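Local coordinates for protein carboxylic ester hydrolase (Aspergillus niger, PDB 7K4O) that probably hydrolyses galloyl ester bonds of tannins to release gallic acid, as a serine esterase of the tannase family, at residues S216-Q221 and W382-L387; R429-S433 and P550-Y554; Y224-V228 and T308-L313; F150-R156 and R190-Q195. One frame throughout, in Å; residues are numbered along the deposited sequence.

Interaction 1. Residues S216-Q221 and W382-L387. With GDE (3,4,5-trihydroxybenzoic acid), chain J.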
loop_
_atom_site.group_PDB
_atom_site.type_symbol
_atom_site.label_atom_id
_atom_site.label_comp_id
_atom_site.label_asym_id
_atom_site.label_seq_id
_atom_site.Cartn_x
_atom_site.Cartn_y
_atom_site.Cartn_z
ATOM N N SER A 216 9.372 -5.718 9.086
ATOM C CA SER A 216 10.346 -5.321 10.133
ATOM C C SER A 216 11.164 -4.125 9.633
ATOM O O SER A 216 11.667 -3.370 10.494
ATOM C CB SER A 216 11.210 -6.526 10.558
ATOM O OG SER A 216 12.069 -6.953 9.513
ATOM N N PHE A 217 11.415 -4.009 8.338
ATOM C CA PHE A 217 12.248 -2.919 7.783
ATOM C C PHE A 217 11.359 -1.704 7.606
ATOM O O PHE A 217 11.716 -0.602 8.004
ATOM C CB PHE A 217 12.899 -3.369 6.483
ATOM C CG PHE A 217 14.038 -4.346 6.638
ATOM C CD1 PHE A 217 13.823 -5.649 7.062
ATOM C CD2 PHE A 217 15.348 -3.940 6.443
ATOM C CE1 PHE A 217 14.874 -6.512 7.286
ATOM C CE2 PHE A 217 16.393 -4.822 6.609
ATOM C CZ PHE A 217 16.160 -6.098 7.033
ATOM N N GLN A 218 10.158 -1.887 7.040
ATOM C CA GLN A 218 9.261 -0.768 6.709
ATOM C C GLN A 218 8.830 -0.070 7.995
ATOM O O GLN A 218 8.774 1.167 8.035
ATOM C CB GLN A 218 8.035 -1.305 5.959
ATOM C CG GLN A 218 6.875 -0.312 5.911
ATOM C CD GLN A 218 7.239 1.069 5.385
ATOM O OE1 GLN A 218 8.178 1.207 4.606
ATOM N NE2 GLN A 218 6.420 2.039 5.765
ATOM N N GLN A 219 8.412 -0.800 9.057
ATOM C CA GLN A 219 7.876 -0.116 10.237
ATOM C C GLN A 219 9.043 0.571 10.986
ATOM O O GLN A 219 8.907 1.731 11.421
ATOM C CB GLN A 219 7.142 -1.053 11.191
ATOM C CG GLN A 219 6.018 -1.890 10.556
ATOM C CD GLN A 219 5.069 -1.081 9.715
ATOM O OE1 GLN A 219 4.861 0.112 9.958
ATOM N NE2 GLN A 219 4.383 -1.773 8.786
ATOM N N THR A 220 10.162 -0.115 11.101
ATOM C CA THR A 220 11.288 0.434 11.894
ATOM C C THR A 220 11.886 1.664 11.183
ATOM O O THR A 220 12.298 2.612 11.905
ATOM C CB THR A 220 12.347 -0.616 12.131
ATOM O OG1 THR A 220 11.751 -1.775 12.728
ATOM C CG2 THR A 220 13.449 -0.105 13.032
ATOM N N GLN A 221 11.928 1.699 9.865
ATOM C CA GLN A 221 12.538 2.840 9.130
ATOM C C GLN A 221 11.759 4.121 9.379
ATOM O O GLN A 221 12.362 5.213 9.168
ATOM C CB GLN A 221 12.787 2.542 7.658
ATOM C CG GLN A 221 11.544 2.366 6.818
ATOM C CD GLN A 221 10.908 3.667 6.372
ATOM O OE1 GLN A 221 11.633 4.603 5.982
ATOM N NE2 GLN A 221 9.570 3.750 6.487
ATOM N N TRP A 382 16.513 -4.098 15.404
ATOM C CA TRP A 382 15.031 -4.260 15.294
ATOM C C TRP A 382 14.671 -4.797 13.911
ATOM O O TRP A 382 13.801 -5.719 13.827
ATOM C CB TRP A 382 14.349 -2.945 15.609
ATOM C CG TRP A 382 14.190 -2.662 17.073
ATOM C CD1 TRP A 382 13.980 -3.538 18.097
ATOM C CD2 TRP A 382 14.176 -1.352 17.659
ATOM N NE1 TRP A 382 13.835 -2.844 19.266
ATOM C CE2 TRP A 382 13.919 -1.513 19.027
ATOM C CE3 TRP A 382 14.234 -0.063 17.133
ATOM C CZ2 TRP A 382 13.785 -0.425 19.887
ATOM C CZ3 TRP A 382 14.072 1.020 17.974
ATOM C CH2 TRP A 382 13.861 0.828 19.336
ATOM N N MET A 383 15.311 -4.328 12.863
ATOM C CA MET A 383 14.926 -4.816 11.513
ATOM C C MET A 383 15.259 -6.298 11.404
ATOM O O MET A 383 14.464 -7.097 10.846
ATOM C CB MET A 383 15.598 -4.001 10.410
ATOM C CG MET A 383 15.143 -2.559 10.446
ATOM S SD MET A 383 15.852 -1.623 9.093
ATOM C CE MET A 383 15.100 -0.033 9.373
ATOM N N ILE A 384 16.456 -6.681 11.866
ATOM C CA ILE A 384 16.940 -8.080 11.737
ATOM C C ILE A 384 16.159 -8.998 12.657
ATOM O O ILE A 384 15.785 -10.102 12.209
ATOM C CB ILE A 384 18.459 -8.154 11.995
ATOM C CG1 ILE A 384 19.179 -7.385 10.881
ATOM C CG2 ILE A 384 18.902 -9.611 12.071
ATOM C CD1 ILE A 384 20.721 -7.341 11.009
ATOM N N SER A 385 15.945 -8.627 13.911
ATOM C CA SER A 385 15.223 -9.520 14.849
ATOM C C SER A 385 13.769 -9.674 14.407
ATOM O O SER A 385 13.235 -10.798 14.523
ATOM C CB SER A 385 15.284 -9.095 16.293
ATOM O OG SER A 385 14.738 -7.826 16.477
ATOM N N GLY A 386 13.167 -8.596 13.933
ATOM C CA GLY A 386 11.764 -8.667 13.482
ATOM C C GLY A 386 11.609 -9.510 12.231
ATOM O O GLY A 386 10.533 -10.080 12.021
ATOM N N LEU A 387 12.621 -9.560 11.385
ATOM C CA LEU A 387 12.563 -10.412 10.166
ATOM C C LEU A 387 12.337 -11.855 10.588
ATOM O O LEU A 387 11.454 -12.520 10.018
ATOM C CB LEU A 387 13.857 -10.221 9.362
ATOM C CG LEU A 387 14.042 -11.131 8.168
ATOM C CD1 LEU A 387 12.887 -10.930 7.170
ATOM C CD2 LEU A 387 15.381 -10.866 7.489
HETATM O OAA GDE J . -1.769 1.724 5.487
HETATM O OAB GDE J . -1.160 3.842 5.292
HETATM O OAC GDE J . 2.081 -0.290 8.239
HETATM O OAD GDE J . 3.859 3.681 6.265
HETATM O OAE GDE J . 4.207 1.487 7.753
HETATM C CAF GDE J . 0.586 1.166 6.932
HETATM C CAG GDE J . 1.490 3.196 5.922
HETATM C CAH GDE J . -0.918 2.654 5.629
HETATM C CAI GDE J . 1.850 0.871 7.466
HETATM C CAJ GDE J . 2.760 2.918 6.493
HETATM C CAK GDE J . 0.437 2.347 6.224
HETATM C CAL GDE J . 2.923 1.769 7.220
#

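Interaction 2. Residues R429-S433 and P550-Y554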
loop_
_atom_site.group_PDB
_atom_site.type_symbol
_atom_site.label_atom_id
_atom_site.label_comp_id
_atom_site.label_asym_id
_atom_site.label_seq_id
_atom_site.Cartn_x
_atom_site.Cartn_y
_atom_site.Cartn_z
ATOM N N ARG A 429 12.200 -3.489 -5.116
ATOM C CA ARG A 429 12.972 -4.586 -4.521
ATOM C C ARG A 429 12.204 -5.912 -4.557
ATOM O O ARG A 429 12.787 -6.955 -4.810
ATOM C CB ARG A 429 13.412 -4.257 -3.093
ATOM C CG ARG A 429 14.373 -5.338 -2.594
ATOM C CD ARG A 429 14.888 -4.996 -1.195
ATOM N NE ARG A 429 15.853 -5.960 -0.744
ATOM C CZ ARG A 429 17.186 -5.868 -0.929
ATOM N NH1 ARG A 429 17.721 -4.815 -1.529
ATOM N NH2 ARG A 429 17.985 -6.818 -0.476
ATOM N N TYR A 430 10.922 -5.880 -4.233
ATOM C CA TYR A 430 10.152 -7.146 -4.193
ATOM C C TYR A 430 10.026 -7.735 -5.594
ATOM O O TYR A 430 10.177 -8.962 -5.752
ATOM C CB TYR A 430 8.785 -6.944 -3.556
ATOM C CG TYR A 430 8.030 -8.241 -3.454
ATOM C CD1 TYR A 430 8.473 -9.280 -2.632
ATOM C CD2 TYR A 430 6.896 -8.474 -4.234
ATOM C CE1 TYR A 430 7.811 -10.502 -2.575
ATOM C CE2 TYR A 430 6.206 -9.669 -4.167
ATOM C CZ TYR A 430 6.660 -10.683 -3.344
ATOM O OH TYR A 430 5.971 -11.860 -3.332
ATOM N N TRP A 431 9.732 -6.896 -6.586
ATOM C CA TRP A 431 9.622 -7.408 -7.972
ATOM C C TRP A 431 10.952 -8.042 -8.367
ATOM O O TRP A 431 10.989 -9.149 -8.954
ATOM C CB TRP A 431 9.194 -6.271 -8.902
ATOM C CG TRP A 431 8.999 -6.651 -10.336
ATOM C CD1 TRP A 431 7.797 -6.898 -10.950
ATOM C CD2 TRP A 431 10.008 -6.731 -11.360
ATOM N NE1 TRP A 431 7.989 -7.120 -12.292
ATOM C CE2 TRP A 431 9.337 -7.051 -12.566
ATOM C CE3 TRP A 431 11.402 -6.567 -11.397
ATOM C CZ2 TRP A 431 10.015 -7.186 -13.769
ATOM C CZ3 TRP A 431 12.062 -6.704 -12.594
ATOM C CH2 TRP A 431 11.373 -7.038 -13.755
ATOM N N GLU A 432 12.068 -7.427 -7.992
ATOM C CA GLU A 432 13.380 -8.028 -8.323
ATOM C C GLU A 432 13.642 -9.333 -7.561
ATOM O O GLU A 432 14.270 -10.218 -8.106
ATOM C CB GLU A 432 14.492 -7.014 -8.025
ATOM C CG GLU A 432 14.462 -5.724 -8.839
ATOM C CD GLU A 432 14.807 -5.883 -10.311
ATOM O OE1 GLU A 432 15.102 -7.003 -10.719
ATOM O OE2 GLU A 432 14.790 -4.842 -11.020
ATOM N N SER A 433 13.165 -9.431 -6.323
ATOM C CA SER A 433 13.271 -10.648 -5.489
ATOM C C SER A 433 12.533 -11.764 -6.201
ATOM O O SER A 433 13.072 -12.898 -6.329
ATOM C CB SER A 433 12.731 -10.426 -4.097
ATOM O OG SER A 433 13.639 -9.579 -3.387
ATOM N N PRO A 550 23.124 -10.016 7.166
ATOM C CA PRO A 550 23.664 -11.255 6.599
ATOM C C PRO A 550 22.621 -12.068 5.794
ATOM O O PRO A 550 22.963 -12.684 4.849
ATOM C CB PRO A 550 24.197 -11.998 7.826
ATOM C CG PRO A 550 24.478 -10.919 8.816
ATOM C CD PRO A 550 23.397 -9.876 8.620
ATOM N N MET A 551 21.381 -12.039 6.248
ATOM C CA MET A 551 20.283 -12.796 5.578
ATOM C C MET A 551 19.951 -12.055 4.282
ATOM O O MET A 551 19.889 -10.824 4.267
ATOM C CB MET A 551 19.026 -12.796 6.444
ATOM C CG MET A 551 19.094 -13.611 7.733
ATOM S SD MET A 551 19.370 -15.333 7.427
ATOM C CE MET A 551 17.763 -15.923 6.828
ATOM N N PRO A 552 19.488 -12.766 3.235
ATOM C CA PRO A 552 18.814 -12.123 2.114
ATOM C C PRO A 552 17.563 -11.424 2.639
ATOM O O PRO A 552 16.773 -11.929 3.426
ATOM C CB PRO A 552 18.436 -13.278 1.156
ATOM C CG PRO A 552 19.308 -14.437 1.595
ATOM C CD PRO A 552 19.514 -14.236 3.086
ATOM N N VAL A 553 17.363 -10.225 2.149
ATOM C CA VAL A 553 16.157 -9.456 2.488
ATOM C C VAL A 553 15.340 -9.333 1.206
ATOM O O VAL A 553 15.727 -8.549 0.320
ATOM C CB VAL A 553 16.518 -8.098 3.050
ATOM C CG1 VAL A 553 15.266 -7.284 3.306
ATOM C CG2 VAL A 553 17.369 -8.259 4.328
ATOM N N TYR A 554 14.297 -10.148 1.082
ATOM C CA TYR A 554 13.455 -10.092 -0.152
ATOM C C TYR A 554 12.575 -8.866 -0.095
ATOM O O TYR A 554 12.218 -8.368 -1.206
ATOM C CB TYR A 554 12.636 -11.363 -0.322
ATOM C CG TYR A 554 13.501 -12.578 -0.414
ATOM C CD1 TYR A 554 14.447 -12.742 -1.416
ATOM C CD2 TYR A 554 13.476 -13.539 0.571
ATOM C CE1 TYR A 554 15.302 -13.838 -1.459
ATOM C CE2 TYR A 554 14.297 -14.649 0.511
ATOM C CZ TYR A 554 15.252 -14.792 -0.473
ATOM O OH TYR A 554 16.120 -15.876 -0.509
ATOM O OXT TYR A 554 12.210 -8.381 1.007
#

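Interaction 3. Residues Y224-V228 and T308-L313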
loop_
_atom_site.group_PDB
_atom_site.type_symbol
_atom_site.label_atom_id
_atom_site.label_comp_id
_atom_site.label_asym_id
_atom_site.label_seq_id
_atom_site.Cartn_x
_atom_site.Cartn_y
_atom_site.Cartn_z
ATOM N N TYR A 224 13.825 6.264 11.426
ATOM C CA TYR A 224 15.173 6.625 10.925
ATOM C C TYR A 224 15.385 8.162 10.955
ATOM O O TYR A 224 16.394 8.650 11.530
ATOM C CB TYR A 224 15.426 6.087 9.533
ATOM C CG TYR A 224 16.767 6.447 8.976
ATOM C CD1 TYR A 224 17.925 6.283 9.722
ATOM C CD2 TYR A 224 16.876 7.025 7.728
ATOM C CE1 TYR A 224 19.153 6.676 9.216
ATOM C CE2 TYR A 224 18.099 7.396 7.209
ATOM C CZ TYR A 224 19.243 7.274 7.974
ATOM O OH TYR A 224 20.469 7.633 7.433
ATOM N N SER A 225 14.496 8.941 10.362
ATOM C CA SER A 225 14.602 10.424 10.369
ATOM C C SER A 225 14.765 10.955 11.812
ATOM O O SER A 225 15.626 11.825 12.033
ATOM C CB SER A 225 13.424 11.043 9.716
ATOM O OG SER A 225 13.446 10.778 8.326
ATOM N N ASN A 226 13.957 10.489 12.744
ATOM C CA ASN A 226 14.060 10.853 14.179
ATOM C C ASN A 226 15.488 10.583 14.673
ATOM O O ASN A 226 16.079 11.466 15.380
ATOM C CB ASN A 226 13.108 10.057 15.053
ATOM C CG ASN A 226 11.641 10.397 14.975
ATOM O OD1 ASN A 226 10.809 9.528 15.254
ATOM N ND2 ASN A 226 11.299 11.630 14.639
ATOM N N VAL A 227 16.058 9.428 14.351
ATOM C CA VAL A 227 17.373 9.035 14.903
ATOM C C VAL A 227 18.478 9.838 14.202
ATOM O O VAL A 227 19.490 10.178 14.854
ATOM C CB VAL A 227 17.554 7.518 14.852
ATOM C CG1 VAL A 227 18.963 7.125 15.216
ATOM C CG2 VAL A 227 16.526 6.845 15.771
ATOM N N VAL A 228 18.291 10.193 12.939
ATOM C CA VAL A 228 19.254 11.087 12.233
ATOM C C VAL A 228 19.283 12.432 12.970
ATOM O O VAL A 228 20.388 12.969 13.200
ATOM C CB VAL A 228 18.894 11.310 10.751
ATOM C CG1 VAL A 228 19.726 12.442 10.154
ATOM C CG2 VAL A 228 19.086 10.033 9.937
ATOM N N THR A 308 21.312 12.804 4.827
ATOM C CA THR A 308 21.500 11.575 5.636
ATOM C C THR A 308 20.200 10.736 5.558
ATOM O O THR A 308 20.308 9.517 5.424
ATOM C CB THR A 308 21.939 11.923 7.065
ATOM O OG1 THR A 308 23.171 12.666 6.944
ATOM C CG2 THR A 308 22.168 10.677 7.878
ATOM N N ILE A 309 19.051 11.382 5.666
ATOM C CA ILE A 309 17.713 10.716 5.573
ATOM C C ILE A 309 17.617 10.084 4.193
ATOM O O ILE A 309 17.367 8.869 4.071
ATOM C CB ILE A 309 16.580 11.687 5.852
ATOM C CG1 ILE A 309 16.577 12.105 7.317
ATOM C CG2 ILE A 309 15.238 11.066 5.445
ATOM C CD1 ILE A 309 15.667 13.260 7.648
ATOM N N ILE A 310 17.837 10.877 3.154
ATOM C CA ILE A 310 17.731 10.349 1.765
ATOM C C ILE A 310 18.663 9.166 1.554
ATOM O O ILE A 310 18.295 8.238 0.818
ATOM C CB ILE A 310 17.900 11.488 0.747
ATOM C CG1 ILE A 310 16.671 12.383 0.860
ATOM C CG2 ILE A 310 18.120 10.981 -0.670
ATOM C CD1 ILE A 310 16.760 13.673 0.108
ATOM N N ASN A 311 19.856 9.162 2.152
ATOM C CA ASN A 311 20.857 8.100 1.930
ATOM C C ASN A 311 20.451 6.759 2.590
ATOM O O ASN A 311 21.079 5.781 2.267
ATOM C CB ASN A 311 22.212 8.529 2.510
ATOM C CG ASN A 311 23.356 7.688 2.012
ATOM O OD1 ASN A 311 23.568 7.544 0.805
ATOM N ND2 ASN A 311 24.113 7.125 2.936
ATOM N N GLY A 312 19.482 6.773 3.485
ATOM C CA GLY A 312 18.943 5.534 4.097
ATOM C C GLY A 312 19.779 5.065 5.286
ATOM O O GLY A 312 20.967 5.425 5.411
ATOM N N LEU A 313 19.187 4.218 6.105
ATOM C CA LEU A 313 19.846 3.695 7.330
ATOM C C LEU A 313 21.108 2.932 6.972
ATOM O O LEU A 313 21.075 1.939 6.212
ATOM C CB LEU A 313 18.867 2.826 8.106
ATOM C CG LEU A 313 19.472 2.107 9.302
ATOM C CD1 LEU A 313 19.919 3.095 10.358
ATOM C CD2 LEU A 313 18.448 1.162 9.889
#

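Interaction 4. Residues F150-R156 and R190-Q195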
loop_
_atom_site.group_PDB
_atom_site.type_symbol
_atom_site.label_atom_id
_atom_site.label_comp_id
_atom_site.label_asym_id
_atom_site.label_seq_id
_atom_site.Cartn_x
_atom_site.Cartn_y
_atom_site.Cartn_z
ATOM N N PHE A 150 -4.897 -10.756 11.171
ATOM C CA PHE A 150 -4.410 -9.546 10.483
ATOM C C PHE A 150 -3.406 -9.917 9.401
ATOM O O PHE A 150 -3.451 -9.378 8.279
ATOM C CB PHE A 150 -3.791 -8.590 11.504
ATOM C CG PHE A 150 -3.367 -7.238 10.996
ATOM C CD1 PHE A 150 -4.250 -6.404 10.326
ATOM C CD2 PHE A 150 -2.089 -6.770 11.221
ATOM C CE1 PHE A 150 -3.862 -5.143 9.911
ATOM C CE2 PHE A 150 -1.681 -5.518 10.761
ATOM C CZ PHE A 150 -2.579 -4.694 10.163
ATOM N N ALA A 151 -2.472 -10.823 9.707
ATOM C CA ALA A 151 -1.382 -11.218 8.803
ATOM C C ALA A 151 -1.951 -11.750 7.489
ATOM O O ALA A 151 -1.465 -11.292 6.455
ATOM C CB ALA A 151 -0.462 -12.228 9.440
ATOM N N TYR A 152 -2.814 -12.758 7.563
ATOM C CA TYR A 152 -3.287 -13.426 6.327
ATOM C C TYR A 152 -4.555 -14.234 6.518
ATOM O O TYR A 152 -5.186 -14.563 5.494
ATOM C CB TYR A 152 -2.183 -14.319 5.744
ATOM C CG TYR A 152 -1.837 -15.547 6.545
ATOM C CD1 TYR A 152 -2.559 -16.717 6.412
ATOM C CD2 TYR A 152 -0.759 -15.544 7.451
ATOM C CE1 TYR A 152 -2.219 -17.859 7.135
ATOM C CE2 TYR A 152 -0.399 -16.679 8.159
ATOM C CZ TYR A 152 -1.128 -17.835 8.001
ATOM O OH TYR A 152 -0.794 -18.970 8.717
ATOM N N LYS A 153 -4.948 -14.598 7.718
ATOM C CA LYS A 153 -6.012 -15.616 7.820
ATOM C C LYS A 153 -7.368 -14.979 7.524
ATOM O O LYS A 153 -8.264 -15.672 6.951
ATOM C CB LYS A 153 -5.987 -16.300 9.195
ATOM C CG LYS A 153 -6.912 -17.480 9.326
ATOM C CD LYS A 153 -6.555 -18.395 10.539
ATOM C CE LYS A 153 -6.758 -17.692 11.871
ATOM N NZ LYS A 153 -6.641 -18.644 13.002
ATOM N N ALA A 154 -7.628 -13.763 7.964
ATOM C CA ALA A 154 -8.945 -13.110 7.780
ATOM C C ALA A 154 -9.264 -12.962 6.276
ATOM O O ALA A 154 -10.427 -13.209 5.856
ATOM C CB ALA A 154 -8.973 -11.736 8.439
ATOM N N HIS A 155 -8.282 -12.613 5.478
ATOM C CA HIS A 155 -8.544 -12.438 4.023
ATOM C C HIS A 155 -8.778 -13.782 3.326
ATOM O O HIS A 155 -9.638 -13.873 2.419
ATOM C CB HIS A 155 -7.433 -11.664 3.355
ATOM C CG HIS A 155 -7.666 -10.206 3.389
ATOM N ND1 HIS A 155 -8.727 -9.615 2.667
ATOM C CD2 HIS A 155 -7.070 -9.233 4.109
ATOM C CE1 HIS A 155 -8.729 -8.327 2.948
ATOM N NE2 HIS A 155 -7.712 -8.052 3.801
ATOM N N ARG A 156 -8.100 -14.822 3.759
ATOM C CA ARG A 156 -8.357 -16.183 3.238
ATOM C C ARG A 156 -9.816 -16.568 3.498
ATOM O O ARG A 156 -10.503 -17.078 2.573
ATOM C CB ARG A 156 -7.365 -17.143 3.882
ATOM C CG ARG A 156 -7.543 -18.588 3.489
ATOM C CD ARG A 156 -7.526 -18.753 2.026
ATOM N NE ARG A 156 -7.421 -20.194 1.727
ATOM C CZ ARG A 156 -7.530 -20.680 0.487
ATOM N NH1 ARG A 156 -7.656 -19.878 -0.558
ATOM N NH2 ARG A 156 -7.433 -21.975 0.293
ATOM N N ARG A 190 -0.271 -4.697 1.373
ATOM C CA ARG A 190 0.362 -5.824 2.073
ATOM C C ARG A 190 -0.650 -6.981 2.129
ATOM O O ARG A 190 -0.302 -8.159 1.906
ATOM C CB ARG A 190 0.783 -5.473 3.504
ATOM C CG ARG A 190 1.597 -6.598 4.151
ATOM C CD ARG A 190 1.654 -6.420 5.661
ATOM N NE ARG A 190 0.365 -6.543 6.323
ATOM C CZ ARG A 190 -0.274 -7.685 6.552
ATOM N NH1 ARG A 190 0.259 -8.859 6.208
ATOM N NH2 ARG A 190 -1.447 -7.688 7.125
ATOM N N GLU A 191 -1.892 -6.683 2.448
ATOM C CA GLU A 191 -2.931 -7.719 2.561
ATOM C C GLU A 191 -3.116 -8.432 1.229
ATOM O O GLU A 191 -3.248 -9.659 1.235
ATOM C CB GLU A 191 -4.228 -7.145 3.073
ATOM C CG GLU A 191 -4.158 -6.684 4.524
ATOM C CD GLU A 191 -5.215 -5.691 4.948
ATOM O OE1 GLU A 191 -6.233 -5.550 4.258
ATOM O OE2 GLU A 191 -5.042 -5.065 6.039
ATOM N N GLY A 192 -3.060 -7.707 0.110
ATOM C CA GLY A 192 -3.098 -8.381 -1.200
ATOM C C GLY A 192 -1.951 -9.367 -1.343
ATOM O O GLY A 192 -2.161 -10.528 -1.684
ATOM N N TRP A 193 -0.730 -8.932 -1.051
ATOM C CA TRP A 193 0.452 -9.833 -1.172
ATOM C C TRP A 193 0.348 -11.003 -0.194
ATOM O O TRP A 193 0.844 -12.087 -0.515
ATOM C CB TRP A 193 1.770 -9.077 -0.993
ATOM C CG TRP A 193 2.196 -8.330 -2.210
ATOM C CD1 TRP A 193 2.353 -6.987 -2.318
ATOM C CD2 TRP A 193 2.432 -8.870 -3.524
ATOM N NE1 TRP A 193 2.764 -6.658 -3.578
ATOM C CE2 TRP A 193 2.813 -7.794 -4.345
ATOM C CE3 TRP A 193 2.458 -10.165 -4.068
ATOM C CZ2 TRP A 193 3.153 -7.970 -5.682
ATOM C CZ3 TRP A 193 2.801 -10.331 -5.392
ATOM C CH2 TRP A 193 3.121 -9.240 -6.196
ATOM N N SER A 194 -0.283 -10.837 0.964
ATOM C CA SER A 194 -0.375 -11.897 1.981
ATOM C C SER A 194 -1.085 -13.117 1.378
ATOM O O SER A 194 -0.779 -14.267 1.754
ATOM C CB SER A 194 -1.050 -11.440 3.246
ATOM O OG SER A 194 -2.462 -11.305 3.124
ATOM N N GLN A 195 -2.045 -12.889 0.488
ATOM C CA GLN A 195 -2.808 -13.991 -0.134
ATOM C C GLN A 195 -2.097 -14.527 -1.389
ATOM O O GLN A 195 -1.987 -15.742 -1.548
ATOM C CB GLN A 195 -4.218 -13.554 -0.535
ATOM C CG GLN A 195 -5.005 -12.959 0.613
ATOM C CD GLN A 195 -5.149 -13.899 1.791
ATOM O OE1 GLN A 195 -5.783 -14.931 1.694
ATOM N NE2 GLN A 195 -4.479 -13.576 2.896
HETATM O O HOH W 1 -3.828 -9.952 5.270
#

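Interaction 1. Residues S216-Q221 and W382-L387
Ser216 and Met383 bring two helices together, their CA atoms 4.8 Å apart. The axes of 216-221 and 382-387 approach to 8.4 Å and run roughly antiparallel, 146° apart. Small residues allow this closeness where the backbones come nearest: Ser216 CB rests 3.4 Å from Gly386 C, where glycine has no side chain to intervene. Ser216 OG, swung between its own backbone N and carbonyl carbon (chi1 67°), donates to Met383 O at 2.7 Å, in the carbonyl plane and on a lone pair. The same oxygen accepts the helical bond from Leu387 N, so two donors grip it.

Met383, long and unbranched, crosses the Phe217 side chain at about a right angle. Its CB sits over the middle of the ring, 3.8 Å from the Phe217 centroid, while SD lies obliquely beside it in a Met-aromatic contact. The extended chain then passes Thr220 CB and carries Met383 CE to the N of Gln221. Thr220 CG2 packs against Trp382 CB, its OG1 being bonded back to Ser216 O.

Elsewhere on helix 215-221, Gln218 NE2 donates almost straight (178°) to gallate OAE at 3.0 Å, and OAE donates to Gln219 OE1 at 2.7 Å; the helix thus joins ligand pocket to protein interior. Helix 351-361 packs alongside both partners, Tyr356 against Gln219 and Thr220, Ile357 and Val361 against Trp382.

Interaction 2. Residues R429-S433 and P550-Y554
Helix 425-438, in the connection between the parallel strands 410-416 and 455-460 of the alpha/beta-hydrolase sheet, receives the C-terminal tail through Arg429 and Ser433, which meet Val553 and Tyr554. These two helix residues stand one turn apart and so face the tail together. The tail has no regular secondary structure, leaving its backbone oxygens to side-chain donors.

Arginine suits the first position because it can reach far and offer several N-H groups in one plane. With CG anti to the backbone N (chi1 -172°) and the chain extended as far as NE, the guanidinium comes side-on to Val553 O. Arg429 NE donates to Val553 O at 2.8 Å and Arg429 NH2 to the same atom at 3.0 Å. The oxygen lies close to the guanidinium plane, and this forked grip limits rotation of the group. Arg429 NH1 is held in turn by Tyr544 O.

At the chain end, the carboxylate is shared: Tyr554 OXT forms a salt bridge with Arg214, while Tyr554 O turns to the helix. Short Ser433 lets the terminus come close: Ser433 OG lies 2.9 Å from Tyr554 O, a possible but unsettled bond, and at the edge of the Tyr554 ring.

Interaction 3. Residues Y224-V228 and T308-L313
Tyr224 and Thr308 supply the one hydrogen bond between these segments. Tyr224 OH donates to Thr308 O at 2.8 Å, approaching from above the carbonyl plane, 53° out of it, and not along a lone pair. The donor reaches that far because CG stands anti to the backbone N (chi1 179°), projecting the ring from the start of helix 224-232 toward the last turn of helix 300-310. A tyrosine fits here: its flat ring can be packed on both faces while its hydroxyl reaches a backbone carbonyl close to the end of the helix.

The ring is met on both faces and at its edge. Over one face lies Leu313, its N 3.5 Å above the plane of the Tyr224 ring and toward the rim, and Leu313 CB makes a CH-pi contact 4.1 Å from the Tyr224 centroid. Toward the rim of the opposite face is Val228 CG2, one turn on in the same helix. Ile309 O comes to the ring edge, in plane.

Van der Waals packing completes the contact. Val228 sets its two methyls against Thr308, Val228 CG2 being 3.8 Å from Thr308 CG2. The Ile309 methyls lie against the hydroxyl oxygen of the small Ser225, Ile309 CD1 and CG2 each 3.4 Å from Ser225 OG. Leu313 continues on to Tyr376 and Met383 of helix 376-390.

Gly312, with positive phi (84°), takes the chain out of helix 300-310. An aromatic residue thus closes over a helix end, within the long helical insertion between strands 205-209 and 410-416 that probably forms the lid over the hydrolase core.

Interaction 4. Residues F150-R156 and R190-Q195
Arg190 and Glu191 project toward Phe150, Ala151 and His155, the axes of 150-156 and 190-195 crossing at -75°. The Arg190 chain bends at chi3 (65°), which brings its flat end round to two successive carbonyls. Arg190 NH1 donates to Ala151 O at 3.0 Å, on a lone pair, whereas Arg190 NH2 reaches Phe150 O at 2.9 Å from above the carbonyl plane. Arginine suits the place because its planar fan of N-H groups serves both oxygens at once. NH2 also stands over the centre of the Phe150 ring, a long and at most weak cation-pi contact.

Helix 187-196 follows the probable nucleophile elbow at Ser186 of the alpha/beta-hydrolase fold, and Arg190 also forms a salt bridge with Glu187. Helix 144-169 widens into a pi-type turn at 150-153, where the accepting carbonyls lie.

The His155 and Glu191 side chains cross at about a right angle, though the ring and carboxylate planes are only 37° apart. His155 NE2 donates to Glu191 OE1 at 2.9 Å from above the carboxylate plane; that oxygen also accepts from Gly95 N. A bridging water donates to Phe150 O and, at 2.9 Å, to Ser194 OG.

How the interactions relate
All four contacts are mainly buried, though at different depths: interaction 4 lies about 13 Å from the centre of the chain to its own centre, interaction 3 about 22 Å. Interactions 1 and 3 belong to the same helical insertion and join where Met383 meets Leu313; interaction 1 alone includes residues bonded to gallic acid. Interactions 2 and 4 involve helices flanking the hydrolase sheet and touch through Tyr430 and Trp193. The tail of interaction 2 reaches interaction 1 through Val553 and Phe217. Chemistry follows place: packing with one hydroxyl-to-carbonyl bond in interactions 1 and 3, arginine-to-carbonyl bonds in 2 and 4, joined by the terminal carboxylate in 2 and by a histidine-glutamate bond and a water in 4.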